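Local structure of short-chain type dehydrogenase/reductase (Mycobacterium ulcerans, 3SVT) at residues 191-196 against 247-252; 195-200 against 225-230. The protein is probably an NAD-dependent oxidoreductase of the short-chain dehydrogenase/reductase family, built on a Rossmann fold, whose substrate is not established. All blocks are in the same frame, centred on the assembly; numbering follows the deposited sequence.

Contact 1: 191-196 against 247-252; sequences SIRPGL and GQVINV
Arg193 lays one face of its guanidinium over the side chain of Val249: the methyl CG1 sits 3.2 Å above the plane, over its centre, with CZ of Arg193 and CG1 of Val249 3.3 Å apart. At the edge of the group, in its plane, comes the oxygen OD1 of Asn251, with the amide plane 81° from that of the guanidinium. That oxygen is nearer the aliphatic part of the arginine, with Asn251 OD1 3.1 Å from Arg193 CD. The arginine chain is extended from CG to NE, which carries its charged end back past Asn251 to Val249; there NE forms a salt bridge with Asp172, which also hydrogen-bonds Ser191 OG. Asn251 ND2 turns instead to Asp253 and Ser155.

Beneath these side chains the strands run parallel, axes 4.5 Å apart and 27° from aligned, joined by five backbone hydrogen bonds as in the Rossmann-type sheet of the short-chain dehydrogenase/reductase fold. The series starts with Ser191 N to Gln248 O at 2.9 Å, nearly straight, and ends with Gly195 N to Val252 O at 3.0 Å, the donor above the plane of the Val252 carbonyl. On the other face Ile192 CG2 meets Val252 CG2 at 3.9 Å; Ile250 is on the same face of the sheet.

Strand 144-149 flanks 187-198 on its other edge. Met233 of helix 227-238 packs on Ile192, Ile250 and Val252, while helix 152-155 touches Arg193 and Asn251. Strand 249-252 also faces a second subunit: Ile250 meets its Ile250, and Asn251 N bonds reciprocally with its Gln248 OE1.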
loop_
_atom_site.group_PDB
_atom_site.type_symbol
_atom_site.label_atom_id
_atom_site.label_comp_id
_atom_site.label_asym_id
_atom_site.label_seq_id
_atom_site.Cartn_x
_atom_site.Cartn_y
_atom_site.Cartn_z
ATOM N N SER B 191 10.423 -8.488 5.951
ATOM C CA SER B 191 11.379 -7.748 5.119
ATOM C C SER B 191 11.743 -6.407 5.776
ATOM O O SER B 191 10.895 -5.729 6.354
ATOM C CB SER B 191 10.824 -7.498 3.721
ATOM O OG SER B 191 11.687 -6.624 3.008
ATOM N N ILE B 192 13.019 -6.043 5.675
ATOM C CA ILE B 192 13.493 -4.717 5.971
ATOM C C ILE B 192 13.902 -3.997 4.672
ATOM O O ILE B 192 14.698 -4.542 3.905
ATOM C CB ILE B 192 14.713 -4.748 6.926
ATOM C CG1 ILE B 192 14.363 -5.490 8.231
ATOM C CG2 ILE B 192 15.206 -3.341 7.216
ATOM C CD1 ILE B 192 15.555 -5.821 9.062
ATOM N N ARG B 193 13.413 -2.768 4.467
ATOM C CA ARG B 193 13.846 -1.925 3.340
ATOM C C ARG B 193 14.682 -0.741 3.834
ATOM O O ARG B 193 14.106 0.270 4.234
ATOM C CB ARG B 193 12.623 -1.341 2.633
ATOM C CG ARG B 193 11.763 -2.344 1.835
ATOM C CD ARG B 193 10.502 -1.573 1.437
ATOM N NE ARG B 193 9.604 -2.234 0.523
ATOM C CZ ARG B 193 8.294 -1.958 0.434
ATOM N NH1 ARG B 193 7.691 -1.085 1.243
ATOM N NH2 ARG B 193 7.579 -2.601 -0.445
ATOM N N PRO B 194 16.016 -0.863 3.834
ATOM C CA PRO B 194 16.859 0.251 4.219
ATOM C C PRO B 194 16.851 1.377 3.199
ATOM O O PRO B 194 16.685 1.128 2.003
ATOM C CB PRO B 194 18.266 -0.357 4.291
ATOM C CG PRO B 194 18.143 -1.784 4.004
ATOM C CD PRO B 194 16.781 -2.087 3.543
ATOM N N GLY B 195 17.039 2.604 3.664
ATOM C CA GLY B 195 17.202 3.744 2.771
ATOM C C GLY B 195 18.688 3.904 2.448
ATOM O O GLY B 195 19.387 2.938 2.165
ATOM N N LEU B 196 19.184 5.122 2.536
ATOM C CA LEU B 196 20.582 5.377 2.284
ATOM C C LEU B 196 21.346 5.006 3.528
ATOM O O LEU B 196 21.201 5.661 4.543
ATOM C CB LEU B 196 20.818 6.842 1.911
ATOM C CG LEU B 196 22.230 7.161 1.435
ATOM C CD1 LEU B 196 22.596 6.332 0.189
ATOM C CD2 LEU B 196 22.369 8.685 1.163
ATOM N N GLY B 247 5.114 -11.191 8.391
ATOM C CA GLY B 247 4.560 -10.704 7.127
ATOM C C GLY B 247 4.715 -9.214 6.903
ATOM O O GLY B 247 4.051 -8.656 6.029
ATOM N N GLN B 248 5.564 -8.565 7.718
ATOM C CA GLN B 248 5.723 -7.119 7.676
ATOM C C GLN B 248 6.829 -6.719 6.737
ATOM O O GLN B 248 7.754 -7.517 6.489
ATOM C CB GLN B 248 5.995 -6.585 9.089
ATOM C CG GLN B 248 4.876 -6.907 10.087
ATOM C CD GLN B 248 3.541 -6.464 9.541
ATOM O OE1 GLN B 248 3.349 -5.279 9.262
ATOM N NE2 GLN B 248 2.635 -7.416 9.314
ATOM N N VAL B 249 6.713 -5.502 6.193
ATOM C CA VAL B 249 7.707 -4.920 5.289
ATOM C C VAL B 249 8.016 -3.512 5.824
ATOM O O VAL B 249 7.204 -2.622 5.702
ATOM C CB VAL B 249 7.210 -4.849 3.838
ATOM C CG1 VAL B 249 8.221 -4.092 2.960
ATOM C CG2 VAL B 249 6.961 -6.232 3.286
ATOM N N ILE B 250 9.187 -3.339 6.443
ATOM C CA ILE B 250 9.454 -2.199 7.344
ATOM C C ILE B 250 10.649 -1.377 6.843
ATOM O O ILE B 250 11.748 -1.936 6.655
ATOM C CB ILE B 250 9.782 -2.737 8.778
ATOM C CG1 ILE B 250 8.612 -3.544 9.341
ATOM C CG2 ILE B 250 10.102 -1.584 9.730
ATOM C CD1 ILE B 250 8.909 -4.314 10.696
ATOM N N ASN B 251 10.450 -0.073 6.611
ATOM C CA ASN B 251 11.526 0.774 6.161
ATOM C C ASN B 251 12.349 1.290 7.329
ATOM O O ASN B 251 11.787 1.724 8.327
ATOM C CB ASN B 251 11.036 1.974 5.310
ATOM C CG ASN B 251 10.674 1.581 3.890
ATOM O OD1 ASN B 251 10.035 0.570 3.674
ATOM N ND2 ASN B 251 11.071 2.404 2.912
ATOM N N VAL B 252 13.678 1.216 7.179
ATOM C CA VAL B 252 14.669 1.834 8.088
ATOM C C VAL B 252 15.400 2.853 7.214
ATOM O O VAL B 252 16.473 2.555 6.612
ATOM C CB VAL B 252 15.645 0.809 8.648
ATOM C CG1 VAL B 252 16.743 1.495 9.481
ATOM C CG2 VAL B 252 14.886 -0.230 9.511
#

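Contact 2: 195-200 against 225-230; sequences GLIRTD and GEVEDV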
loop_
_atom_site.group_PDB
_atom_site.type_symbol
_atom_site.label_atom_id
_atom_site.label_comp_id
_atom_site.label_asym_id
_atom_site.label_seq_id
_atom_site.Cartn_x
_atom_site.Cartn_y
_atom_site.Cartn_z
ATOM N N GLY B 195 17.039 2.604 3.664
ATOM C CA GLY B 195 17.202 3.744 2.771
ATOM C C GLY B 195 18.688 3.904 2.448
ATOM O O GLY B 195 19.387 2.938 2.165
ATOM N N LEU B 196 19.184 5.122 2.536
ATOM C CA LEU B 196 20.582 5.377 2.284
ATOM C C LEU B 196 21.346 5.006 3.528
ATOM O O LEU B 196 21.201 5.661 4.543
ATOM C CB LEU B 196 20.818 6.842 1.911
ATOM C CG LEU B 196 22.230 7.161 1.435
ATOM C CD1 LEU B 196 22.596 6.332 0.189
ATOM C CD2 LEU B 196 22.369 8.685 1.163
ATOM N N ILE B 197 22.130 3.936 3.442
ATOM C CA ILE B 197 22.953 3.492 4.531
ATOM C C ILE B 197 24.406 3.692 4.155
ATOM O O ILE B 197 24.818 3.357 3.043
ATOM C CB ILE B 197 22.708 2.003 4.860
ATOM C CG1 ILE B 197 21.216 1.706 5.046
ATOM C CG2 ILE B 197 23.432 1.616 6.124
ATOM C CD1 ILE B 197 20.511 2.669 6.003
ATOM N N ARG B 198 25.191 4.237 5.077
ATOM C CA ARG B 198 26.625 4.458 4.822
ATOM C C ARG B 198 27.380 3.130 4.862
ATOM O O ARG B 198 27.541 2.543 5.923
ATOM C CB ARG B 198 27.211 5.437 5.837
ATOM C CG ARG B 198 26.771 6.883 5.611
ATOM C CD ARG B 198 27.204 7.789 6.768
ATOM N NE ARG B 198 28.651 7.970 6.780
ATOM C CZ ARG B 198 29.324 8.755 5.939
ATOM N NH1 ARG B 198 28.686 9.463 4.997
ATOM N NH2 ARG B 198 30.654 8.834 6.032
ATOM N N THR B 199 27.762 2.635 3.683
ATOM C CA THR B 199 28.713 1.537 3.555
ATOM C C THR B 199 29.794 1.966 2.557
ATOM O O THR B 199 29.615 2.944 1.810
ATOM C CB THR B 199 28.049 0.262 3.048
ATOM O OG1 THR B 199 27.616 0.459 1.694
ATOM C CG2 THR B 199 26.846 -0.128 3.930
ATOM N N ASP B 200 30.911 1.235 2.543
ATOM C CA ASP B 200 32.000 1.500 1.587
ATOM C C ASP B 200 31.504 1.306 0.153
ATOM O O ASP B 200 31.922 2.015 -0.763
ATOM C CB ASP B 200 33.200 0.582 1.848
ATOM C CG ASP B 200 33.776 0.743 3.243
ATOM O OD1 ASP B 200 33.677 1.847 3.825
ATOM O OD2 ASP B 200 34.336 -0.247 3.759
ATOM N N GLY B 225 21.759 6.941 7.049
ATOM C CA GLY B 225 21.656 5.692 7.821
ATOM C C GLY B 225 23.021 5.099 8.093
ATOM O O GLY B 225 24.012 5.471 7.458
ATOM N N GLU B 226 23.051 4.194 9.061
ATOM C CA GLU B 226 24.249 3.474 9.460
ATOM C C GLU B 226 23.910 2.008 9.487
ATOM O O GLU B 226 22.753 1.629 9.718
ATOM C CB GLU B 226 24.712 3.947 10.849
ATOM C CG GLU B 226 25.063 5.456 10.937
ATOM C CD GLU B 226 26.328 5.832 10.161
ATOM O OE1 GLU B 226 27.118 4.944 9.757
ATOM O OE2 GLU B 226 26.541 7.035 9.961
ATOM N N VAL B 227 24.906 1.174 9.246
ATOM C CA VAL B 227 24.717 -0.281 9.294
ATOM C C VAL B 227 24.053 -0.740 10.618
ATOM O O VAL B 227 23.185 -1.613 10.614
ATOM C CB VAL B 227 26.041 -1.035 9.071
ATOM C CG1 VAL B 227 25.886 -2.491 9.463
ATOM C CG2 VAL B 227 26.507 -0.909 7.599
ATOM N N GLU B 228 24.398 -0.112 11.728
ATOM C CA GLU B 228 23.815 -0.472 13.021
ATOM C C GLU B 228 22.308 -0.265 13.046
ATOM O O GLU B 228 21.601 -1.019 13.703
ATOM C CB GLU B 228 24.469 0.330 14.144
ATOM C CG GLU B 228 25.987 0.176 14.204
ATOM C CD GLU B 228 26.733 0.874 13.049
ATOM O OE1 GLU B 228 26.468 2.046 12.731
ATOM O OE2 GLU B 228 27.584 0.243 12.422
ATOM N N ASP B 229 21.802 0.734 12.321
ATOM C CA ASP B 229 20.370 0.977 12.266
ATOM C C ASP B 229 19.651 -0.274 11.698
ATOM O O ASP B 229 18.596 -0.682 12.204
ATOM C CB ASP B 229 20.007 2.176 11.402
ATOM C CG ASP B 229 20.614 3.491 11.877
ATOM O OD1 ASP B 229 20.693 3.727 13.112
ATOM O OD2 ASP B 229 20.965 4.330 10.986
ATOM N N VAL B 230 20.204 -0.852 10.626
ATOM C CA VAL B 230 19.574 -2.020 10.007
ATOM C C VAL B 230 19.786 -3.268 10.897
ATOM O O VAL B 230 18.876 -4.062 11.057
ATOM C CB VAL B 230 20.114 -2.281 8.597
ATOM C CG1 VAL B 230 19.381 -3.489 7.968
ATOM C CG2 VAL B 230 19.987 -0.990 7.705
HETATM O O HOH W 1 27.378 2.634 8.454
#
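Leu196 and Arg198 grip Gly225 between them in a short parallel pairing. Gly225 N gives a hydrogen bond to Leu196 O at 2.9 Å, nearly along the C=O axis, and Arg198 N returns one to Gly225 O, also 2.9 Å but from well above the carbonyl plane. This brings the CA atoms of Ile197 and Gly225 to 4.2 Å. Beyond it the second segment turns into a helix. Glu226 is at the N-cap position, and its backbone N hydrogen-bonds to Asp229 OD2, a carboxylate oxygen that also salt-bridges Arg223.

Ile197 fills the angle between strand and helix. Its CG2 lies against the backbone at the helix start, 3.4 Å from Glu226 C, while the other branch turns over the glycine, with Ile197 CD1 3.7 Å from Gly225 CA and CG1 against Val230 CG2. Farther out, Thr199 CG2 touches Val227 CG2, the two side chains crossing at about a right angle.

Toward solvent, Arg198 and Glu226 lie side by side and point the same way. The arginine chain bends at chi3 (70°), and Arg198 NE is 3.9 Å from Glu226 OE2, a long salt bridge; NH1 bonds to Gln224. A water ties the segments together, donating to Arg198 O and Glu226 OE1 and accepting from Val227 N.

In relatives with the short-chain dehydrogenase/reductase fold, the chain after the strand bearing the Pro-Gly pair, here Pro194-Gly195, usually forms the substrate-binding loop, and the helical excursion probably corresponds to it here; the chain returns at Gly225 and enters helix 227-238.

How the contacts relate
Contacts 1 and 2 have centres about 12 Å apart and share Gly195 and Leu196, since both use strand 187-198. Along that strand contact 1 comes first; the chain then passes through helices 203-207 and 209-218, returns for contact 2 at 225-226, follows helix 227-238 and only afterwards supplies strand 249-252. Both partners therefore join the same parallel sheet through one strand, and helix 227-238 lies between them in the chain. The two contacts also meet directly: Pro194 CB is 3.9 Å from Val230 CG2, and Val252 CG1 packs on Asp229 CB. Val252 and Asp229 both touch Phe244 of the second subunit, so this part of the Rossmann core reaches the subunit interface.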